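Concanavalin B (Canavalia ensiformis, PDB 6CAF) may act as a carbohydrate-binding protein in seeds, built on the barrel fold of the family 18 glycosyl hydrolases and resembling a chitinase. Local coordinates at residues Val102-Leu108 with Leu148-Asp154; Pro188-Ser192 with Trp236-Val240; Tyr221-Ile226 with Gln272-Tyr276. All blocks are in the same frame, centred on the assembly; numbering follows the deposited sequence. Where two conformers were deposited one is given.

The contacts illustrate how a closed barrel is assembled from ties of different kinds. From the N terminus, contact 1 comes first and closes a loop of its own: it joins neighbouring barrel strands 103-109 and 150-154 across a connection holding helix 120-135. Only afterwards does contact 2 open at 188-192, just past strand 183-186. Contact 3 opens at 221-226 before contact 2 closes at 236-240 on helix 227-239, and closes at 272-276, in the C-terminal part of helix 266-273 and just beyond. Contacts 2 and 3 cross, about 18 Å between centres, while contact 1 is in series with both. Contact 1 builds the barrel wall; the crossing pair links loops and helices of the outer layer.

Contact 1 of 3, residues Val102-Leu108 with Leu148-Asp154; sequences VKVFLAL and LDGIHFD
The ring of Phe-105 lays one face over the backbone of Gly-150, whose CA sits 3.8 Å from the ring centroid and 14° off its normal, a CH-pi contact that a residue without a side chain permits. On the same side of the sheet the CB of Ala-107 meets the imidazole of His-152 at its edge, in the ring plane, 3.9 Å from CD2. The CG of His-152 lies anti to the backbone N (chi1 179°), which carries the imidazole toward the barrel interior, where Phe-57 stacks on it and Ser-185 and Tyr-35 bind its two nitrogens. On the other side, Leu-108 CD1 rests over a face of Phe-153 and lies 3.7 Å from Ile-151 CG2.

Asp-149 replaces a strand carbonyl at the start of the ladder. Its OD2, also held by Gln-98, accepts a hydrogen bond from Val-104 N at 2.9 Å, nearly straight (168°) and on the anti side, somewhat out of the carboxylate plane; Asp-149 N returns a bond to Val-104 O. Parallel pairing follows, as in His-152 N to Leu-106 O at 2.8 Å. Adjacent parallel strands joined through helix 120-135 form the beta-alpha-beta crossover of a TIM barrel, and residues 149-156 correspond to the family 18 DxxDxDxE motif, with His-152 and Gln-156 where active chitinases have aspartate and the catalytic glutamate.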
loop_
_atom_site.group_PDB
_atom_site.type_symbol
_atom_site.label_atom_id
_atom_site.label_comp_id
_atom_site.label_asym_id
_atom_site.label_seq_id
_atom_site.Cartn_x
_atom_site.Cartn_y
_atom_site.Cartn_z
ATOM N N VAL A 102 2.658 8.331 12.107
ATOM C CA VAL A 102 2.366 7.245 11.192
ATOM C C VAL A 102 1.431 7.794 10.118
ATOM O O VAL A 102 0.431 8.442 10.419
ATOM C CB VAL A 102 1.702 6.060 11.907
ATOM C CG1 VAL A 102 1.345 4.961 10.938
ATOM C CG2 VAL A 102 2.578 5.548 13.027
ATOM N N LYS A 103 1.757 7.535 8.862
ATOM C CA LYS A 103 0.881 7.930 7.770
ATOM C C LYS A 103 -0.178 6.858 7.579
ATOM O O LYS A 103 0.158 5.690 7.483
ATOM C CB LYS A 103 1.687 8.109 6.502
ATOM C CG LYS A 103 2.688 9.227 6.557
ATOM C CD LYS A 103 3.376 9.420 5.236
ATOM C CE LYS A 103 4.396 10.543 5.302
ATOM N NZ LYS A 103 5.636 10.008 5.882
ATOM N N VAL A 104 -1.443 7.258 7.526
ATOM C CA VAL A 104 -2.525 6.315 7.368
ATOM C C VAL A 104 -3.140 6.562 5.992
ATOM O O VAL A 104 -3.613 7.664 5.686
ATOM C CB VAL A 104 -3.567 6.495 8.470
ATOM C CG1 VAL A 104 -4.713 5.522 8.316
ATOM C CG2 VAL A 104 -2.937 6.372 9.852
ATOM N N PHE A 105 -3.097 5.532 5.164
ATOM C CA PHE A 105 -3.637 5.600 3.822
ATOM C C PHE A 105 -4.926 4.785 3.760
ATOM O O PHE A 105 -5.090 3.833 4.527
ATOM C CB PHE A 105 -2.672 4.958 2.825
ATOM C CG PHE A 105 -1.472 5.762 2.410
ATOM C CD1 PHE A 105 -0.639 6.366 3.264
ATOM C CD2 PHE A 105 -1.166 5.847 1.080
ATOM C CE1 PHE A 105 0.486 7.033 2.832
ATOM C CE2 PHE A 105 -0.047 6.513 0.635
ATOM C CZ PHE A 105 0.812 7.076 1.530
ATOM N N LEU A 106 -5.804 5.130 2.809
ATOM C CA LEU A 106 -6.858 4.221 2.398
ATOM C C LEU A 106 -6.412 3.446 1.174
ATOM O O LEU A 106 -6.006 4.053 0.182
ATOM C CB LEU A 106 -8.154 4.979 2.071
ATOM C CG LEU A 106 -9.322 4.102 1.666
ATOM C CD1 LEU A 106 -9.810 3.224 2.795
ATOM C CD2 LEU A 106 -10.441 4.965 1.115
ATOM N N ALA A 107 -6.484 2.124 1.252
ATOM C CA ALA A 107 -6.162 1.286 0.100
ATOM C C ALA A 107 -7.422 0.929 -0.682
ATOM O O ALA A 107 -8.404 0.414 -0.128
ATOM C CB ALA A 107 -5.457 0.024 0.538
ATOM N N LEU A 108 -7.366 1.197 -1.985
ATOM C CA LEU A 108 -8.375 0.783 -2.919
ATOM C C LEU A 108 -8.045 -0.581 -3.464
ATOM O O LEU A 108 -6.888 -0.860 -3.782
ATOM C CB LEU A 108 -8.410 1.751 -4.119
ATOM C CG LEU A 108 -8.446 3.241 -3.826
ATOM C CD1 LEU A 108 -8.470 4.029 -5.116
ATOM C CD2 LEU A 108 -9.649 3.580 -2.973
ATOM N N LEU A 148 -6.908 11.614 5.742
ATOM C CA LEU A 148 -5.902 10.570 5.603
ATOM C C LEU A 148 -4.684 11.082 4.845
ATOM O O LEU A 148 -4.747 12.070 4.115
ATOM C CB LEU A 148 -6.478 9.343 4.913
ATOM C CG LEU A 148 -7.630 8.652 5.650
ATOM C CD1 LEU A 148 -8.043 7.387 4.896
ATOM C CD2 LEU A 148 -7.295 8.320 7.078
ATOM N N ASP A 149 -3.564 10.389 5.016
ATOM C CA ASP A 149 -2.323 10.804 4.416
ATOM C C ASP A 149 -2.145 10.408 2.986
ATOM O O ASP A 149 -1.230 10.902 2.325
ATOM C CB ASP A 149 -1.185 10.282 5.252
ATOM C CG ASP A 149 -1.234 10.827 6.638
ATOM O OD1 ASP A 149 -0.922 12.018 6.812
ATOM O OD2 ASP A 149 -1.680 10.116 7.558
ATOM N N GLY A 150 -3.003 9.529 2.478
ATOM C CA GLY A 150 -2.880 9.141 1.101
ATOM C C GLY A 150 -3.897 8.118 0.659
ATOM O O GLY A 150 -4.652 7.581 1.459
ATOM N N ILE A 151 -3.871 7.858 -0.650
ATOM C CA ILE A 151 -4.696 6.852 -1.295
ATOM C C ILE A 151 -3.737 5.891 -1.981
ATOM O O ILE A 151 -2.846 6.314 -2.745
ATOM C CB ILE A 151 -5.656 7.454 -2.349
ATOM C CG1 ILE A 151 -6.578 8.497 -1.719
ATOM C CG2 ILE A 151 -6.430 6.358 -3.057
ATOM C CD1 ILE A 151 -7.546 8.015 -0.670
ATOM N N HIS A 152 -3.941 4.590 -1.703
ATOM C CA HIS A 152 -3.097 3.523 -2.208
ATOM C C HIS A 152 -3.874 2.665 -3.205
ATOM O O HIS A 152 -4.940 2.140 -2.905
ATOM C CB HIS A 152 -2.633 2.691 -1.036
ATOM C CG HIS A 152 -1.776 1.536 -1.375
ATOM N ND1 HIS A 152 -0.583 1.667 -2.034
ATOM C CD2 HIS A 152 -1.881 0.236 -1.030
ATOM C CE1 HIS A 152 0.005 0.488 -2.097
ATOM N NE2 HIS A 152 -0.760 -0.389 -1.481
ATOM N N PHE A 153 -3.327 2.562 -4.419
ATOM C CA PHE A 153 -3.968 1.853 -5.521
ATOM C C PHE A 153 -3.496 0.396 -5.534
ATOM O O PHE A 153 -2.525 0.048 -6.216
ATOM C CB PHE A 153 -3.603 2.510 -6.853
ATOM C CG PHE A 153 -4.323 3.784 -7.192
ATOM C CD1 PHE A 153 -4.341 4.862 -6.338
ATOM C CD2 PHE A 153 -4.910 3.907 -8.445
ATOM C CE1 PHE A 153 -4.961 6.030 -6.719
ATOM C CE2 PHE A 153 -5.479 5.085 -8.839
ATOM C CZ PHE A 153 -5.529 6.137 -7.971
ATOM N N ASP A 154 -4.197 -0.479 -4.820
ATOM C CA ASP A 154 -3.823 -1.898 -4.786
ATOM C C ASP A 154 -4.679 -2.638 -5.819
ATOM O O ASP A 154 -5.557 -3.463 -5.494
ATOM C CB ASP A 154 -3.953 -2.486 -3.379
ATOM C CG ASP A 154 -3.195 -3.763 -3.193
ATOM O OD1 ASP A 154 -2.739 -4.371 -4.178
ATOM O OD2 ASP A 154 -3.098 -4.208 -2.024
#

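Contact 2 of 3, residues Pro188-Ser192 with Trp236-Val240; sequences PGCLS and WTKSV
Trp-236 slides its indole into the bend of residues 188-192, where the CB of Ser-192 overlaps one face of the six-membered ring at 4.1 Å from its centroid, displaced toward the rim. The far end of the same ring is met by Pro-188, which lies alongside it and runs in the opposite direction, its CG 3.5 Å from Trp-236 CH2. Between these two contacts the loop backbone curls round the indole: Gly-189 O approaches CZ2 at 3.1 Å, and the carbonyl of Cys-190 comes to the pyrrole edge.

That edge carries the one directional bond of the side chain. NE1 donates to Cys-190 O at 2.9 Å, fairly straight at 163°, with the oxygen in the plane of the indole. The bond satisfies the buried indole N-H and fixes the turn of the ring, even though the donor stands well above the carbonyl plane, 59° out of it and away from either lone pair. With chi1 at -79°, the CG of Trp-236 lies anti to its carbonyl carbon, and this directs the indole off the helix into the loop. A hydrogen bond between Ser-192 OG and Ser-239 OG is doubtful, since Ser-239 was modelled in two conformers.

Cys-190 is bound by a disulfide to Cys-219, while Ile-201 and Val-211 also touch the indole. Here a tryptophan of the last turn of helix 227-239 packs against the loop after strand 183-186, a helix-to-loop contact in the outer layer of the TIM barrel.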
loop_
_atom_site.group_PDB
_atom_site.type_symbol
_atom_site.label_atom_id
_atom_site.label_comp_id
_atom_site.label_asym_id
_atom_site.label_seq_id
_atom_site.Cartn_x
_atom_site.Cartn_y
_atom_site.Cartn_z
ATOM N N PRO A 188 1.658 -2.434 -7.802
ATOM C CA PRO A 188 1.651 -3.333 -8.965
ATOM C C PRO A 188 2.242 -4.697 -8.641
ATOM O O PRO A 188 2.976 -4.853 -7.665
ATOM C CB PRO A 188 2.521 -2.584 -9.971
ATOM C CG PRO A 188 3.521 -1.893 -9.099
ATOM C CD PRO A 188 2.732 -1.433 -7.893
ATOM N N GLY A 189 1.983 -5.644 -9.526
ATOM C CA GLY A 189 2.706 -6.908 -9.488
ATOM C C GLY A 189 4.157 -6.733 -9.900
ATOM O O GLY A 189 4.545 -5.700 -10.384
ATOM N N CYS A 190 4.965 -7.756 -9.699
ATOM C CA CYS A 190 6.384 -7.592 -9.922
ATOM C C CYS A 190 6.865 -7.719 -11.336
ATOM O O CYS A 190 8.005 -7.333 -11.595
ATOM C CB CYS A 190 7.233 -8.444 -8.989
ATOM S SG CYS A 190 6.929 -10.194 -8.961
ATOM N N LEU A 191 6.047 -8.164 -12.270
ATOM C CA LEU A 191 6.506 -8.163 -13.664
ATOM C C LEU A 191 6.038 -6.904 -14.358
ATOM O O LEU A 191 4.847 -6.674 -14.493
ATOM C CB LEU A 191 5.983 -9.352 -14.438
ATOM C CG LEU A 191 6.580 -9.471 -15.867
ATOM C CD1 LEU A 191 8.112 -9.378 -15.897
ATOM C CD2 LEU A 191 6.126 -10.771 -16.454
ATOM N N SER A 192 6.891 -6.145 -14.780
ATOM C CA SER A 192 6.675 -4.917 -15.508
ATOM C C SER A 192 6.632 -5.207 -16.999
ATOM O O SER A 192 7.435 -5.987 -17.481
ATOM C CB SER A 192 7.813 -3.934 -15.231
ATOM O OG SER A 192 7.660 -2.745 -15.959
ATOM N N TRP A 236 11.996 -2.256 -12.603
ATOM C CA TRP A 236 11.149 -1.237 -11.990
ATOM C C TRP A 236 11.893 0.095 -11.850
ATOM O O TRP A 236 11.267 1.159 -11.996
ATOM C CB TRP A 236 10.574 -1.730 -10.648
ATOM C CG TRP A 236 9.423 -2.627 -10.904
ATOM C CD1 TRP A 236 9.425 -3.980 -10.937
ATOM C CD2 TRP A 236 8.103 -2.219 -11.273
ATOM N NE1 TRP A 236 8.187 -4.444 -11.274
ATOM C CE2 TRP A 236 7.354 -3.381 -11.496
ATOM C CE3 TRP A 236 7.485 -0.984 -11.427
ATOM C CZ2 TRP A 236 6.021 -3.352 -11.865
ATOM C CZ3 TRP A 236 6.169 -0.954 -11.811
ATOM C CH2 TRP A 236 5.451 -2.121 -12.026
ATOM N N THR A 237 13.198 0.073 -11.574
ATOM C CA THR A 237 13.905 1.340 -11.502
ATOM C C THR A 237 13.868 2.061 -12.835
ATOM O O THR A 237 13.904 3.278 -12.881
ATOM C CB THR A 237 15.363 1.216 -11.046
ATOM O OG1 THR A 237 16.152 0.501 -11.996
ATOM C CG2 THR A 237 15.459 0.594 -9.661
ATOM N N LYS A 238 13.807 1.305 -13.926
ATOM C CA LYS A 238 13.721 1.952 -15.250
ATOM C C LYS A 238 12.305 2.380 -15.610
ATOM O O LYS A 238 12.117 3.356 -16.348
ATOM C CB LYS A 238 14.212 1.028 -16.328
ATOM C CG LYS A 238 15.597 0.528 -16.089
ATOM C CD LYS A 238 16.538 1.640 -15.724
ATOM C CE LYS A 238 17.946 1.095 -15.704
ATOM N NZ LYS A 238 18.943 2.126 -15.308
ATOM N N SER A 239 11.412 1.784 -15.221
ATOM C CA SER A 239 9.933 1.890 -15.503
ATOM C C SER A 239 9.384 3.123 -14.640
ATOM O O SER A 239 8.427 3.776 -15.058
ATOM C CB SER A 239 9.204 0.577 -15.127
ATOM O OG SER A 239 9.013 -0.315 -16.225
ATOM N N VAL A 240 9.823 3.310 -13.485
ATOM C CA VAL A 240 9.224 4.286 -12.602
ATOM C C VAL A 240 10.044 5.564 -12.591
ATOM O O VAL A 240 11.223 5.575 -12.191
ATOM C CB VAL A 240 9.103 3.754 -11.157
ATOM C CG1 VAL A 240 8.631 4.864 -10.211
ATOM C CG2 VAL A 240 8.190 2.547 -11.115
#

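Contact 3 of 3, residues Tyr221-Ile226 with Gln272-Tyr276; sequences YSTGNI and QVLPY
The type II turn from Ser-222 to Asn-225 lies in the loop before helix 227-239 and is flanked by Tyr-221 and Ile-226, which both lean on Val-273 on helix 266-273. Val-273 CG2 is the methyl common to both: Tyr-221 CD1 lies 3.9 Å from it, crossing obliquely, and Ile-226 CG2 slides past it at 4.0 Å. The CG1 of Ile-226 takes the crowded position between backbone N and carbonyl carbon (chi1 68°), and from there CD1 reaches over to Gln-272 O at 3.4 Å and Tyr-276 CB at 4.0 Å.

At the far end of the Tyr-221 side chain, Tyr-221 OH and Gln-272 OE1 are 3.1 Å apart, the amide oxygen lying in the ring plane and the amide turned 49° from the ring. This link is tentative: the phenol proton has another acceptor within reach, and the glutamine has two conformers. An alanine in place of Tyr-221 would probably open a gap beside Val-273 CG2 and leave Gln-272 OE1 without the nearby phenol.

Asn-225 OD1 caps Gln-227 N at the start of helix 227-239. The contact itself is chiefly apolar, consistent with packing of Tyr-221 and Ile-226, more than a firm polar link, holding this loop against the helix.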
loop_
_atom_site.group_PDB
_atom_site.type_symbol
_atom_site.label_atom_id
_atom_site.label_comp_id
_atom_site.label_asym_id
_atom_site.label_seq_id
_atom_site.Cartn_x
_atom_site.Cartn_y
_atom_site.Cartn_z
ATOM N N TYR A 221 11.773 -13.709 -4.954
ATOM C CA TYR A 221 12.850 -14.437 -4.317
ATOM C C TYR A 221 12.537 -15.913 -4.184
ATOM O O TYR A 221 11.383 -16.283 -3.933
ATOM C CB TYR A 221 13.006 -13.889 -2.909
ATOM C CG TYR A 221 14.023 -14.598 -2.029
ATOM C CD1 TYR A 221 15.389 -14.319 -2.115
ATOM C CD2 TYR A 221 13.624 -15.543 -1.114
ATOM C CE1 TYR A 221 16.315 -14.959 -1.309
ATOM C CE2 TYR A 221 14.543 -16.185 -0.296
ATOM C CZ TYR A 221 15.891 -15.907 -0.412
ATOM O OH TYR A 221 16.800 -16.565 0.375
ATOM N N SER A 222 13.575 -16.742 -4.244
ATOM C CA SER A 222 13.486 -18.107 -3.708
ATOM C C SER A 222 14.807 -18.440 -3.074
ATOM O O SER A 222 15.805 -17.784 -3.334
ATOM C CB SER A 222 13.090 -19.130 -4.779
ATOM O OG SER A 222 14.066 -19.232 -5.792
ATOM N N THR A 223 14.795 -19.434 -2.190
ATOM C CA THR A 223 15.988 -19.742 -1.402
ATOM C C THR A 223 17.197 -19.900 -2.301
ATOM O O THR A 223 17.160 -20.668 -3.249
ATOM C CB THR A 223 15.796 -21.021 -0.575
ATOM O OG1 THR A 223 14.583 -20.915 0.174
ATOM C CG2 THR A 223 16.962 -21.210 0.381
ATOM N N GLY A 224 18.255 -19.140 -2.014
ATOM C CA GLY A 224 19.503 -19.211 -2.779
ATOM C C GLY A 224 19.479 -18.584 -4.165
ATOM O O GLY A 224 20.443 -18.731 -4.934
ATOM N N ASN A 225 18.386 -17.894 -4.494
ATOM C CA ASN A 225 18.293 -17.301 -5.805
ATOM C C ASN A 225 17.686 -15.923 -5.758
ATOM O O ASN A 225 16.480 -15.765 -5.647
ATOM C CB ASN A 225 17.532 -18.208 -6.770
ATOM C CG ASN A 225 17.666 -17.753 -8.220
ATOM O OD1 ASN A 225 18.368 -16.767 -8.527
ATOM N ND2 ASN A 225 17.012 -18.472 -9.125
ATOM N N ILE A 226 18.546 -14.933 -5.890
ATOM C CA ILE A 226 18.116 -13.565 -5.889
ATOM C C ILE A 226 18.099 -12.966 -7.269
ATOM O O ILE A 226 17.773 -11.796 -7.424
ATOM C CB ILE A 226 18.950 -12.658 -4.973
ATOM C CG1 ILE A 226 20.379 -12.476 -5.465
ATOM C CG2 ILE A 226 18.949 -13.175 -3.556
ATOM C CD1 ILE A 226 20.990 -11.188 -4.959
ATOM N N GLN A 272 21.099 -10.860 1.950
ATOM C CA GLN A 272 21.176 -11.446 0.607
ATOM C C GLN A 272 20.504 -10.615 -0.463
ATOM O O GLN A 272 20.822 -10.786 -1.625
ATOM C CB GLN A 272 20.506 -12.836 0.540
ATOM C CG GLN A 272 21.098 -13.926 1.413
ATOM C CD GLN A 272 20.333 -15.245 1.306
ATOM O OE1 GLN A 272 19.687 -15.555 0.283
ATOM N NE2 GLN A 272 20.387 -16.024 2.373
ATOM N N VAL A 273 19.501 -9.806 -0.090
ATOM C CA VAL A 273 18.684 -9.125 -1.082
ATOM C C VAL A 273 18.937 -7.626 -1.116
ATOM O O VAL A 273 19.441 -7.103 -2.120
ATOM C CB VAL A 273 17.186 -9.427 -0.870
ATOM C CG1 VAL A 273 16.329 -8.657 -1.873
ATOM C CG2 VAL A 273 16.942 -10.925 -0.975
ATOM N N LEU A 274 18.644 -6.926 -0.026
ATOM C CA LEU A 274 18.738 -5.490 -0.049
ATOM C C LEU A 274 20.087 -4.924 -0.513
ATOM O O LEU A 274 20.102 -3.942 -1.272
ATOM C CB LEU A 274 18.334 -4.892 1.299
ATOM C CG LEU A 274 16.890 -5.106 1.757
ATOM C CD1 LEU A 274 16.667 -4.451 3.104
ATOM C CD2 LEU A 274 15.874 -4.599 0.744
ATOM N N PRO A 275 21.211 -5.506 -0.055
ATOM C CA PRO A 275 22.479 -4.897 -0.460
ATOM C C PRO A 275 22.725 -4.892 -1.955
ATOM O O PRO A 275 23.569 -4.135 -2.449
ATOM C CB PRO A 275 23.538 -5.754 0.253
ATOM C CG PRO A 275 22.792 -6.332 1.424
ATOM C CD PRO A 275 21.425 -6.606 0.883
ATOM N N TYR A 276 21.987 -5.737 -2.652
ATOM C CA TYR A 276 22.234 -6.010 -4.037
ATOM C C TYR A 276 21.185 -5.451 -4.978
ATOM O O TYR A 276 21.163 -5.785 -6.147
ATOM C CB TYR A 276 22.401 -7.513 -4.223
ATOM C CG TYR A 276 23.563 -8.041 -3.462
ATOM C CD1 TYR A 276 24.819 -7.633 -3.769
ATOM C CD2 TYR A 276 23.397 -8.894 -2.377
ATOM C CE1 TYR A 276 25.912 -8.112 -3.072
ATOM C CE2 TYR A 276 24.474 -9.349 -1.652
ATOM C CZ TYR A 276 25.740 -8.940 -2.006
ATOM O OH TYR A 276 26.835 -9.381 -1.314
#